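Local coordinates for bacterial leucyl aminopeptidase (Legionella pneumophila, PDB 6ESL), which is a secreted zinc-dependent aminopeptidase of the M28 family that probably removes N-terminal residues, leucine among them, from peptides for nutrient acquisition during infection of amoebas, at residues Thr286-Met297 and Leu371-Leu382. Residues are numbered along the deposited sequence; the frame is centred on the assembly and turned at random.
Sequences TGYRNDANDPTM and LNLEHMTNFSKL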
loop_
_atom_site.group_PDB
_atom_site.type_symbol
_atom_site.label_atom_id
_atom_site.label_comp_id
_atom_site.label_asym_id
_atom_site.label_seq_id
_atom_site.Cartn_x
_atom_site.Cartn_y
_atom_site.Cartn_z
ATOM N N THR B 286 -14.983 5.787 -14.357
ATOM C CA THR B 286 -14.491 7.128 -13.981
ATOM C C THR B 286 -15.594 8.177 -13.802
ATOM O O THR B 286 -15.314 9.373 -13.592
ATOM C CB THR B 286 -13.530 7.661 -15.064
ATOM O OG1 THR B 286 -14.220 7.889 -16.277
ATOM C CG2 THR B 286 -12.313 6.767 -15.242
ATOM N N GLY B 287 -16.850 7.746 -13.852
ATOM C CA GLY B 287 -17.947 8.711 -13.853
ATOM C C GLY B 287 -19.039 8.687 -12.816
ATOM O O GLY B 287 -19.757 9.652 -12.682
ATOM N N TYR B 288 -19.217 7.580 -12.118
ATOM C CA TYR B 288 -20.301 7.490 -11.158
ATOM C C TYR B 288 -19.838 7.864 -9.839
ATOM O O TYR B 288 -18.766 7.379 -9.350
ATOM C CB TYR B 288 -20.897 6.062 -11.162
ATOM C CG TYR B 288 -22.004 5.875 -10.102
ATOM C CD1 TYR B 288 -23.366 6.179 -10.387
ATOM C CD2 TYR B 288 -21.689 5.356 -8.852
ATOM C CE1 TYR B 288 -24.352 5.972 -9.406
ATOM C CE2 TYR B 288 -22.662 5.162 -7.897
ATOM C CZ TYR B 288 -23.983 5.491 -8.206
ATOM O OH TYR B 288 -24.890 5.327 -7.205
ATOM N N ARG B 289 -20.604 8.754 -9.172
ATOM C CA ARG B 289 -20.334 9.157 -7.823
ATOM C C ARG B 289 -21.408 8.613 -6.939
ATOM O O ARG B 289 -22.591 8.670 -7.261
ATOM C CB ARG B 289 -20.286 10.703 -7.680
ATOM C CG ARG B 289 -18.955 11.330 -8.079
ATOM C CD ARG B 289 -19.004 12.831 -7.849
ATOM N NE ARG B 289 -17.743 13.436 -8.236
ATOM C CZ ARG B 289 -17.514 14.735 -8.192
ATOM N NH1 ARG B 289 -18.475 15.546 -7.733
ATOM N NH2 ARG B 289 -16.320 15.199 -8.540
ATOM N N ASN B 290 -20.998 8.026 -5.829
ATOM C CA ASN B 290 -22.003 7.554 -4.929
ATOM C C ASN B 290 -22.878 8.684 -4.369
ATOM O O ASN B 290 -24.043 8.508 -4.006
ATOM C CB ASN B 290 -21.253 6.885 -3.793
ATOM C CG ASN B 290 -22.098 5.918 -3.139
ATOM O OD1 ASN B 290 -22.545 4.950 -3.839
ATOM N ND2 ASN B 290 -22.399 6.167 -1.872
ATOM N N ASP B 291 -22.221 9.813 -4.136
ATOM C CA ASP B 291 -22.851 11.054 -3.630
ATOM C C ASP B 291 -22.287 12.128 -4.560
ATOM O O ASP B 291 -21.083 12.352 -4.574
ATOM C CB ASP B 291 -22.426 11.178 -2.192
ATOM C CG ASP B 291 -22.826 12.486 -1.539
ATOM O OD1 ASP B 291 -23.446 13.380 -2.173
ATOM O OD2 ASP B 291 -22.483 12.585 -0.336
ATOM N N ALA B 292 -23.151 12.821 -5.276
ATOM C CA ALA B 292 -22.741 13.830 -6.237
ATOM C C ALA B 292 -21.824 14.906 -5.578
ATOM O O ALA B 292 -20.944 15.403 -6.214
ATOM C CB ALA B 292 -23.976 14.471 -6.920
ATOM N N ASN B 293 -22.004 15.198 -4.301
ATOM C CA ASN B 293 -21.238 16.216 -3.641
ATOM C C ASN B 293 -19.917 15.746 -3.126
ATOM O O ASN B 293 -19.187 16.547 -2.617
ATOM C CB ASN B 293 -22.046 16.774 -2.431
ATOM C CG ASN B 293 -23.309 17.445 -2.855
ATOM O OD1 ASN B 293 -24.307 17.345 -2.135
ATOM N ND2 ASN B 293 -23.296 18.113 -4.007
ATOM N N ASP B 294 -19.612 14.438 -3.222
ATOM C CA ASP B 294 -18.372 13.905 -2.630
ATOM C C ASP B 294 -17.477 13.472 -3.767
ATOM O O ASP B 294 -17.807 12.471 -4.447
ATOM C CB ASP B 294 -18.693 12.734 -1.700
ATOM C CG ASP B 294 -17.476 12.098 -1.123
ATOM O OD1 ASP B 294 -16.344 12.422 -1.480
ATOM O OD2 ASP B 294 -17.678 11.277 -0.217
ATOM N N PRO B 295 -16.363 14.193 -3.986
ATOM C CA PRO B 295 -15.520 13.945 -5.157
ATOM C C PRO B 295 -14.350 12.991 -4.945
ATOM O O PRO B 295 -13.484 12.925 -5.785
ATOM C CB PRO B 295 -15.035 15.348 -5.454
ATOM C CG PRO B 295 -14.760 15.938 -4.042
ATOM C CD PRO B 295 -15.855 15.336 -3.185
ATOM N N THR B 296 -14.285 12.290 -3.797
ATOM C CA THR B 296 -13.299 11.302 -3.491
ATOM C C THR B 296 -13.004 10.359 -4.666
ATOM O O THR B 296 -13.949 9.878 -5.357
ATOM C CB THR B 296 -13.808 10.462 -2.292
ATOM O OG1 THR B 296 -14.000 11.289 -1.124
ATOM C CG2 THR B 296 -12.818 9.322 -1.922
ATOM N N MET B 297 -11.732 10.087 -4.880
ATOM C CA MET B 297 -11.280 9.108 -5.834
ATOM C C MET B 297 -10.643 7.953 -5.060
ATOM O O MET B 297 -10.029 8.161 -4.063
ATOM C CB MET B 297 -10.292 9.748 -6.863
ATOM C CG MET B 297 -10.986 10.850 -7.705
ATOM S SD MET B 297 -9.769 11.909 -8.581
ATOM C CE MET B 297 -9.469 10.821 -9.933
ATOM N N LEU B 371 -24.073 9.518 -14.701
ATOM C CA LEU B 371 -22.683 9.893 -14.478
ATOM C C LEU B 371 -22.425 11.367 -14.170
ATOM O O LEU B 371 -23.265 12.166 -14.383
ATOM C CB LEU B 371 -21.790 9.446 -15.616
ATOM C CG LEU B 371 -21.954 8.018 -16.127
ATOM C CD1 LEU B 371 -20.983 7.744 -17.242
ATOM C CD2 LEU B 371 -21.819 7.017 -15.018
ATOM N N ASN B 372 -21.237 11.686 -13.697
ATOM C CA ASN B 372 -20.836 13.018 -13.287
ATOM C C ASN B 372 -19.597 13.415 -14.109
ATOM O O ASN B 372 -18.496 12.804 -14.044
ATOM C CB ASN B 372 -20.500 12.952 -11.830
ATOM C CG ASN B 372 -20.124 14.288 -11.237
ATOM O OD1 ASN B 372 -19.025 14.820 -11.476
ATOM N ND2 ASN B 372 -21.023 14.796 -10.364
ATOM N N LEU B 373 -19.753 14.491 -14.852
ATOM C CA LEU B 373 -18.716 14.892 -15.795
ATOM C C LEU B 373 -17.510 15.454 -15.096
ATOM O O LEU B 373 -16.383 15.241 -15.574
ATOM C CB LEU B 373 -19.273 15.857 -16.880
ATOM C CG LEU B 373 -18.307 16.413 -17.891
ATOM C CD1 LEU B 373 -17.647 15.260 -18.623
ATOM C CD2 LEU B 373 -19.170 17.277 -18.865
ATOM N N GLU B 374 -17.694 16.071 -13.942
ATOM C CA GLU B 374 -16.556 16.563 -13.195
ATOM C C GLU B 374 -15.670 15.339 -12.758
ATOM O O GLU B 374 -14.487 15.427 -12.816
ATOM C CB GLU B 374 -16.999 17.316 -11.964
ATOM C CG GLU B 374 -15.855 17.904 -11.194
ATOM C CD GLU B 374 -16.314 18.706 -10.005
ATOM O OE1 GLU B 374 -16.678 19.870 -10.218
ATOM O OE2 GLU B 374 -16.332 18.184 -8.875
ATOM N N HIS B 375 -16.290 14.257 -12.324
ATOM C CA HIS B 375 -15.554 13.043 -11.929
ATOM C C HIS B 375 -14.752 12.496 -13.119
ATOM O O HIS B 375 -13.600 12.305 -13.030
ATOM C CB HIS B 375 -16.541 11.989 -11.487
ATOM C CG HIS B 375 -16.096 11.177 -10.307
ATOM N ND1 HIS B 375 -16.485 9.877 -10.101
ATOM C CD2 HIS B 375 -15.338 11.507 -9.245
ATOM C CE1 HIS B 375 -15.973 9.435 -8.977
ATOM N NE2 HIS B 375 -15.269 10.405 -8.438
ATOM N N MET B 376 -15.379 12.393 -14.276
ATOM C CA MET B 376 -14.712 11.887 -15.471
ATOM C C MET B 376 -13.564 12.755 -15.859
ATOM O O MET B 376 -12.553 12.299 -16.290
ATOM C CB MET B 376 -15.682 11.746 -16.636
ATOM C CG MET B 376 -16.691 10.645 -16.455
ATOM S SD MET B 376 -17.703 10.178 -17.861
ATOM C CE MET B 376 -18.835 11.541 -17.988
ATOM N N THR B 377 -13.761 14.046 -15.714
ATOM C CA THR B 377 -12.694 15.046 -16.006
ATOM C C THR B 377 -11.500 14.892 -15.034
ATOM O O THR B 377 -10.327 14.943 -15.409
ATOM C CB THR B 377 -13.281 16.495 -15.962
ATOM O OG1 THR B 377 -14.330 16.590 -16.920
ATOM C CG2 THR B 377 -12.296 17.481 -16.252
ATOM N N ASN B 378 -11.804 14.645 -13.770
ATOM C CA ASN B 378 -10.772 14.415 -12.757
ATOM C C ASN B 378 -9.902 13.193 -13.061
ATOM O O ASN B 378 -8.680 13.241 -12.902
ATOM C CB ASN B 378 -11.407 14.326 -11.340
ATOM C CG ASN B 378 -11.764 15.697 -10.753
ATOM O OD1 ASN B 378 -12.509 15.792 -9.707
ATOM N ND2 ASN B 378 -11.282 16.780 -11.397
ATOM N N PHE B 379 -10.522 12.138 -13.510
ATOM C CA PHE B 379 -9.780 10.965 -13.960
ATOM C C PHE B 379 -8.933 11.202 -15.197
ATOM O O PHE B 379 -7.744 10.774 -15.223
ATOM C CB PHE B 379 -10.711 9.737 -14.116
ATOM C CG PHE B 379 -11.127 9.158 -12.809
ATOM C CD1 PHE B 379 -10.328 8.233 -12.133
ATOM C CD2 PHE B 379 -12.288 9.544 -12.243
ATOM C CE1 PHE B 379 -10.784 7.651 -10.914
ATOM C CE2 PHE B 379 -12.677 9.108 -10.946
ATOM C CZ PHE B 379 -11.918 8.164 -10.301
ATOM N N SER B 380 -9.458 12.040 -16.119
ATOM C CA SER B 380 -8.706 12.403 -17.296
ATOM C C SER B 380 -7.477 13.192 -16.879
ATOM O O SER B 380 -6.340 12.986 -17.397
ATOM C CB SER B 380 -9.628 13.141 -18.276
ATOM O OG SER B 380 -9.000 13.274 -19.521
ATOM N N LYS B 381 -7.653 14.095 -15.897
ATOM C CA LYS B 381 -6.546 14.866 -15.370
ATOM C C LYS B 381 -5.519 13.982 -14.747
ATOM O O LYS B 381 -4.336 14.230 -14.857
ATOM C CB LYS B 381 -7.040 15.880 -14.333
ATOM C CG LYS B 381 -7.777 17.053 -14.998
ATOM C CD LYS B 381 -8.284 18.075 -14.039
ATOM C CE LYS B 381 -9.121 19.029 -14.838
ATOM N NZ LYS B 381 -9.578 20.219 -14.120
ATOM N N LEU B 382 -5.976 12.985 -14.021
ATOM C CA LEU B 382 -5.059 12.061 -13.390
ATOM C C LEU B 382 -4.208 11.345 -14.444
ATOM O O LEU B 382 -3.015 11.155 -14.228
ATOM C CB LEU B 382 -5.803 11.077 -12.464
ATOM C CG LEU B 382 -4.987 10.015 -11.736
ATOM C CD1 LEU B 382 -3.862 10.630 -10.926
ATOM C CD2 LEU B 382 -5.836 9.112 -10.808
HETATM O O HOH W 1 -18.314 18.236 -6.965
HETATM O O HOH W 2 -21.306 17.249 -8.594
#
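Arg289 reaches from the loop between strands 277-282 and 297-300 across the first turn of the C-terminal helix, 373-391. Its CB points toward the helix, and CG comes down over the centre of the His375 ring, 3.5 Å from the centroid, a CH-pi contact. From there the chain runs fully extended (chi2 -178°, chi3 -180°): CD passes the Asn372 amide, and NE lies 3.2 Å from His375 CD2, which sits at the guanidinium edge. Asn372 OD1 stands over the guanidinium centre, 3.6 Å from Arg289 CZ, while Pro295 CA lies over the rim of the opposite face. At the tip, NH1 donates to Ala292 O and to a water, and Arg289 NH2 forms a salt bridge with Glu374 OE2 at 3.0 Å, meeting the carboxylate oxygen on its anti side; the same water bridges NH1 and OE2.

His375, with Phe379 CE2 over its other face, donates a weak hydrogen bond from NE2 to Thr296 O, 3.4 Å. The Phe379 ring is itself sandwiched: Met297 CE sits over its centre, 3.4 Å from the centroid, and Thr286 CA lies over the rim of the opposite face. At the helix start, Asn372 N donates to Gly287 O at 2.7 Å, and Asn372 OD1 caps the helix by accepting from His375 N.

Glu351 OE1 accepts from the backbone N of both Gly287 and Tyr288. One arginine thus ties the turn at Ala292 to the helix N-terminus. Glu374 OE2 balances its positive charge, and with Ala292 O and the water, all near the guanidinium plane, probably fixes the group's rotation.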